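Long-range contact in putative citrate lyase (Ralstonia eutropha, PDB 3QQW), which is a TIM-barrel protein of the HpcH/HpaI aldolase/citrate lyase family, probably a magnesium-dependent lyase acting on (S)-citramalyl-CoA or a related substrate: residues L41-D50 with R251-Q261. Sequence-based numbering, arbitrary orientation.
Sequences LQVEYGPVFD and RMWSIYPAQIQ
Ile-260 lies against the Phe-49 ring, its CD1 centred over one face in a CH-pi contact 3.7 Å from the ring centroid and 7° off the normal. Gln-42 lies on the opposite face, its CG offset toward the rim, and its NE2 donates to Phe-49 O at 2.7 Å. With CG1 beside its backbone N (chi1 -61°), Ile-260 turns CG2 to Phe-49 CD1 and the Tyr-45 ring edge, while CD1 meets Leu-41 CD2 tip to tip at 3.7 Å. In this (beta/alpha)8 barrel, the packing joins the first barrel helix, 32-45, to helix 260-267 after the last strand. Gln-261 OE1 stands 3.1 Å above the centre of the Tyr-45 ring; Leu-41 CD1 lies on the other face, toward the rim. A water accepts from Gln-261 N, with a weak link to Tyr-45 OH. Inside the barrel, the extended Arg-251 forms a salt bridge with Asp-50, both NH2 (2.7 Å) and NH1 (3.0 Å) donating end-on to the one atom OD2, NH2 at its anti lone pair and NH1 from above the carboxylate plane. Glu-26 from the intervening strand also pairs with Arg-251 NH2, and Arg-84 with Asp-50 OD1.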
loop_
_atom_site.group_PDB
_atom_site.type_symbol
_atom_site.label_atom_id
_atom_site.label_comp_id
_atom_site.label_asym_id
_atom_site.label_seq_id
_atom_site.Cartn_x
_atom_site.Cartn_y
_atom_site.Cartn_z
ATOM N N LEU C 41 -26.131 -21.086 22.463
ATOM C CA LEU C 41 -25.491 -19.926 23.051
ATOM C C LEU C 41 -26.024 -18.650 22.376
ATOM O O LEU C 41 -26.122 -17.621 23.052
ATOM C CB LEU C 41 -23.975 -20.073 22.929
ATOM C CG LEU C 41 -23.112 -19.129 23.753
ATOM C CD1 LEU C 41 -23.315 -19.346 25.245
ATOM C CD2 LEU C 41 -21.652 -19.235 23.338
ATOM N N GLN C 42 -26.457 -18.738 21.063
ATOM C CA GLN C 42 -27.101 -17.627 20.351
ATOM C C GLN C 42 -28.463 -17.337 20.985
ATOM O O GLN C 42 -28.910 -16.193 21.000
ATOM C CB GLN C 42 -27.282 -17.940 18.869
ATOM C CG GLN C 42 -26.005 -17.869 18.051
ATOM C CD GLN C 42 -26.220 -18.177 16.582
ATOM O OE1 GLN C 42 -26.775 -19.222 16.185
ATOM N NE2 GLN C 42 -25.655 -17.326 15.740
ATOM N N VAL C 43 -29.116 -18.381 21.530
ATOM C CA VAL C 43 -30.412 -18.239 22.180
ATOM C C VAL C 43 -30.189 -17.546 23.524
ATOM O O VAL C 43 -30.954 -16.656 23.893
ATOM C CB VAL C 43 -31.136 -19.608 22.303
ATOM C CG1 VAL C 43 -32.431 -19.469 23.060
ATOM C CG2 VAL C 43 -31.400 -20.195 20.919
ATOM N N GLU C 44 -29.101 -17.925 24.217
ATOM C CA GLU C 44 -28.735 -17.385 25.523
ATOM C C GLU C 44 -28.275 -15.918 25.435
ATOM O O GLU C 44 -28.722 -15.095 26.214
ATOM C CB GLU C 44 -27.619 -18.253 26.133
ATOM C CG GLU C 44 -27.316 -17.960 27.599
ATOM C CD GLU C 44 -26.060 -18.590 28.169
ATOM O OE1 GLU C 44 -25.785 -19.768 27.850
ATOM O OE2 GLU C 44 -25.383 -17.925 28.987
ATOM N N TYR C 45 -27.379 -15.618 24.509
ATOM C CA TYR C 45 -26.764 -14.310 24.328
ATOM C C TYR C 45 -27.547 -13.370 23.430
ATOM O O TYR C 45 -27.386 -12.154 23.524
ATOM C CB TYR C 45 -25.378 -14.484 23.667
ATOM C CG TYR C 45 -24.209 -14.955 24.516
ATOM C CD1 TYR C 45 -24.377 -15.299 25.856
ATOM C CD2 TYR C 45 -22.924 -15.049 23.970
ATOM C CE1 TYR C 45 -23.292 -15.727 26.632
ATOM C CE2 TYR C 45 -21.832 -15.452 24.739
ATOM C CZ TYR C 45 -22.017 -15.787 26.067
ATOM O OH TYR C 45 -20.912 -16.198 26.776
ATOM N N GLY C 46 -28.305 -13.942 22.515
ATOM C CA GLY C 46 -28.990 -13.220 21.453
ATOM C C GLY C 46 -28.099 -13.342 20.233
ATOM O O GLY C 46 -26.914 -13.692 20.389
ATOM N N PRO C 47 -28.606 -13.070 19.001
ATOM C CA PRO C 47 -27.750 -13.245 17.810
ATOM C C PRO C 47 -26.645 -12.164 17.675
ATOM O O PRO C 47 -26.444 -11.590 16.600
ATOM C CB PRO C 47 -28.756 -13.233 16.652
ATOM C CG PRO C 47 -29.895 -12.398 17.146
ATOM C CD PRO C 47 -29.974 -12.642 18.633
ATOM N N VAL C 48 -25.882 -11.937 18.769
ATOM C CA VAL C 48 -24.739 -10.988 18.855
ATOM C C VAL C 48 -23.535 -11.586 18.133
ATOM O O VAL C 48 -22.556 -10.896 17.873
ATOM C CB VAL C 48 -24.380 -10.540 20.307
ATOM C CG1 VAL C 48 -25.538 -9.788 20.943
ATOM C CG2 VAL C 48 -23.920 -11.708 21.178
ATOM N N PHE C 49 -23.622 -12.872 17.798
ATOM C CA PHE C 49 -22.595 -13.575 17.051
ATOM C C PHE C 49 -23.239 -14.548 16.062
ATOM O O PHE C 49 -24.328 -15.088 16.324
ATOM C CB PHE C 49 -21.613 -14.312 17.983
ATOM C CG PHE C 49 -22.189 -15.519 18.691
ATOM C CD1 PHE C 49 -22.948 -15.374 19.853
ATOM C CD2 PHE C 49 -21.930 -16.803 18.227
ATOM C CE1 PHE C 49 -23.447 -16.494 20.520
ATOM C CE2 PHE C 49 -22.448 -17.921 18.890
ATOM C CZ PHE C 49 -23.190 -17.759 20.038
ATOM N N ASP C 50 -22.562 -14.746 14.921
ATOM C CA ASP C 50 -22.945 -15.717 13.924
ATOM C C ASP C 50 -22.211 -17.029 14.198
ATOM O O ASP C 50 -21.180 -17.030 14.850
ATOM C CB ASP C 50 -22.626 -15.208 12.519
ATOM C CG ASP C 50 -23.515 -14.098 12.018
ATOM O OD1 ASP C 50 -24.672 -13.979 12.518
ATOM O OD2 ASP C 50 -23.097 -13.391 11.080
ATOM N N ARG C 251 -15.652 -6.861 12.352
ATOM C CA ARG C 251 -16.017 -8.217 12.739
ATOM C C ARG C 251 -14.740 -8.976 13.073
ATOM O O ARG C 251 -13.653 -8.589 12.642
ATOM C CB ARG C 251 -16.778 -8.873 11.586
ATOM C CG ARG C 251 -17.437 -10.206 11.848
ATOM C CD ARG C 251 -18.400 -10.379 10.691
ATOM N NE ARG C 251 -18.859 -11.743 10.483
ATOM C CZ ARG C 251 -20.092 -12.158 10.736
ATOM N NH1 ARG C 251 -20.974 -11.334 11.272
ATOM N NH2 ARG C 251 -20.454 -13.396 10.445
HETATM N N MSE C 252 -14.875 -10.056 13.857
HETATM C CA MSE C 252 -13.758 -10.902 14.220
HETATM C C MSE C 252 -14.236 -12.286 14.502
HETATM O O MSE C 252 -15.264 -12.467 15.157
HETATM C CB MSE C 252 -13.035 -10.337 15.446
HETATM C CG MSE C 252 -11.683 -10.956 15.668
HETATM SE SE MSE C 252 -10.761 -9.969 17.007
HETATM C CE MSE C 252 -9.663 -11.404 17.733
ATOM N N TRP C 253 -13.439 -13.265 14.086
ATOM C CA TRP C 253 -13.703 -14.676 14.320
ATOM C C TRP C 253 -13.481 -15.058 15.779
ATOM O O TRP C 253 -12.637 -14.488 16.465
ATOM C CB TRP C 253 -12.800 -15.526 13.430
ATOM C CG TRP C 253 -13.176 -15.569 11.979
ATOM C CD1 TRP C 253 -14.016 -14.723 11.315
ATOM C CD2 TRP C 253 -12.704 -16.511 11.007
ATOM N NE1 TRP C 253 -14.118 -15.091 9.996
ATOM C CE2 TRP C 253 -13.332 -16.197 9.779
ATOM C CE3 TRP C 253 -11.871 -17.648 11.073
ATOM C CZ2 TRP C 253 -13.107 -16.940 8.607
ATOM C CZ3 TRP C 253 -11.663 -18.392 9.915
ATOM C CH2 TRP C 253 -12.249 -18.018 8.694
ATOM N N SER C 254 -14.197 -16.085 16.218
ATOM C CA SER C 254 -14.077 -16.690 17.530
ATOM C C SER C 254 -13.929 -18.202 17.372
ATOM O O SER C 254 -14.613 -18.796 16.533
ATOM C CB SER C 254 -15.301 -16.360 18.373
ATOM O OG SER C 254 -15.362 -17.196 19.513
ATOM N N ILE C 255 -13.060 -18.823 18.171
ATOM C CA ILE C 255 -12.870 -20.279 18.136
ATOM C C ILE C 255 -13.178 -20.895 19.500
ATOM O O ILE C 255 -13.201 -22.116 19.628
ATOM C CB ILE C 255 -11.483 -20.713 17.619
ATOM C CG1 ILE C 255 -10.333 -19.909 18.283
ATOM C CG2 ILE C 255 -11.473 -20.686 16.089
ATOM C CD1 ILE C 255 -8.914 -20.475 18.093
ATOM N N TYR C 256 -13.435 -20.061 20.502
ATOM C CA TYR C 256 -13.775 -20.508 21.851
ATOM C C TYR C 256 -14.882 -19.592 22.415
ATOM O O TYR C 256 -14.802 -18.376 22.243
ATOM C CB TYR C 256 -12.536 -20.562 22.760
ATOM C CG TYR C 256 -12.758 -21.424 23.979
ATOM C CD1 TYR C 256 -12.771 -22.817 23.881
ATOM C CD2 TYR C 256 -13.008 -20.853 25.228
ATOM C CE1 TYR C 256 -13.004 -23.617 24.996
ATOM C CE2 TYR C 256 -13.257 -21.645 26.347
ATOM C CZ TYR C 256 -13.246 -23.030 26.228
ATOM O OH TYR C 256 -13.461 -23.851 27.314
ATOM N N PRO C 257 -15.936 -20.144 23.050
ATOM C CA PRO C 257 -17.056 -19.300 23.504
ATOM C C PRO C 257 -16.676 -18.112 24.390
ATOM O O PRO C 257 -17.356 -17.088 24.350
ATOM C CB PRO C 257 -17.936 -20.283 24.274
ATOM C CG PRO C 257 -17.694 -21.590 23.592
ATOM C CD PRO C 257 -16.218 -21.573 23.307
ATOM N N ALA C 258 -15.601 -18.230 25.167
ATOM C CA ALA C 258 -15.144 -17.173 26.063
ATOM C C ALA C 258 -14.673 -15.923 25.280
ATOM O O ALA C 258 -14.565 -14.855 25.867
ATOM C CB ALA C 258 -14.033 -17.704 26.954
ATOM N N GLN C 259 -14.424 -16.052 23.963
ATOM C CA GLN C 259 -13.969 -14.946 23.093
ATOM C C GLN C 259 -15.115 -14.063 22.586
ATOM O O GLN C 259 -14.862 -12.917 22.229
ATOM C CB GLN C 259 -13.195 -15.473 21.869
ATOM C CG GLN C 259 -12.023 -16.368 22.206
ATOM C CD GLN C 259 -11.180 -16.738 21.031
ATOM O OE1 GLN C 259 -11.670 -17.121 19.979
ATOM N NE2 GLN C 259 -9.875 -16.703 21.214
ATOM N N ILE C 260 -16.366 -14.586 22.568
ATOM C CA ILE C 260 -17.545 -13.917 22.010
ATOM C C ILE C 260 -17.822 -12.557 22.675
ATOM O O ILE C 260 -17.741 -11.540 21.974
ATOM C CB ILE C 260 -18.798 -14.836 21.995
ATOM C CG1 ILE C 260 -18.521 -16.080 21.114
ATOM C CG2 ILE C 260 -20.063 -14.056 21.524
ATOM C CD1 ILE C 260 -19.514 -17.185 21.192
ATOM N N GLN C 261 -18.159 -12.534 23.980
ATOM C CA GLN C 261 -18.475 -11.293 24.670
ATOM C C GLN C 261 -17.319 -10.269 24.567
ATOM O O GLN C 261 -17.624 -9.152 24.152
ATOM C CB GLN C 261 -18.910 -11.545 26.118
ATOM C CG GLN C 261 -20.214 -10.820 26.488
ATOM C CD GLN C 261 -21.439 -11.349 25.775
ATOM O OE1 GLN C 261 -21.848 -12.491 25.964
ATOM N NE2 GLN C 261 -22.043 -10.515 24.953
HETATM O O HOH W 1 -18.121 -14.932 25.434
#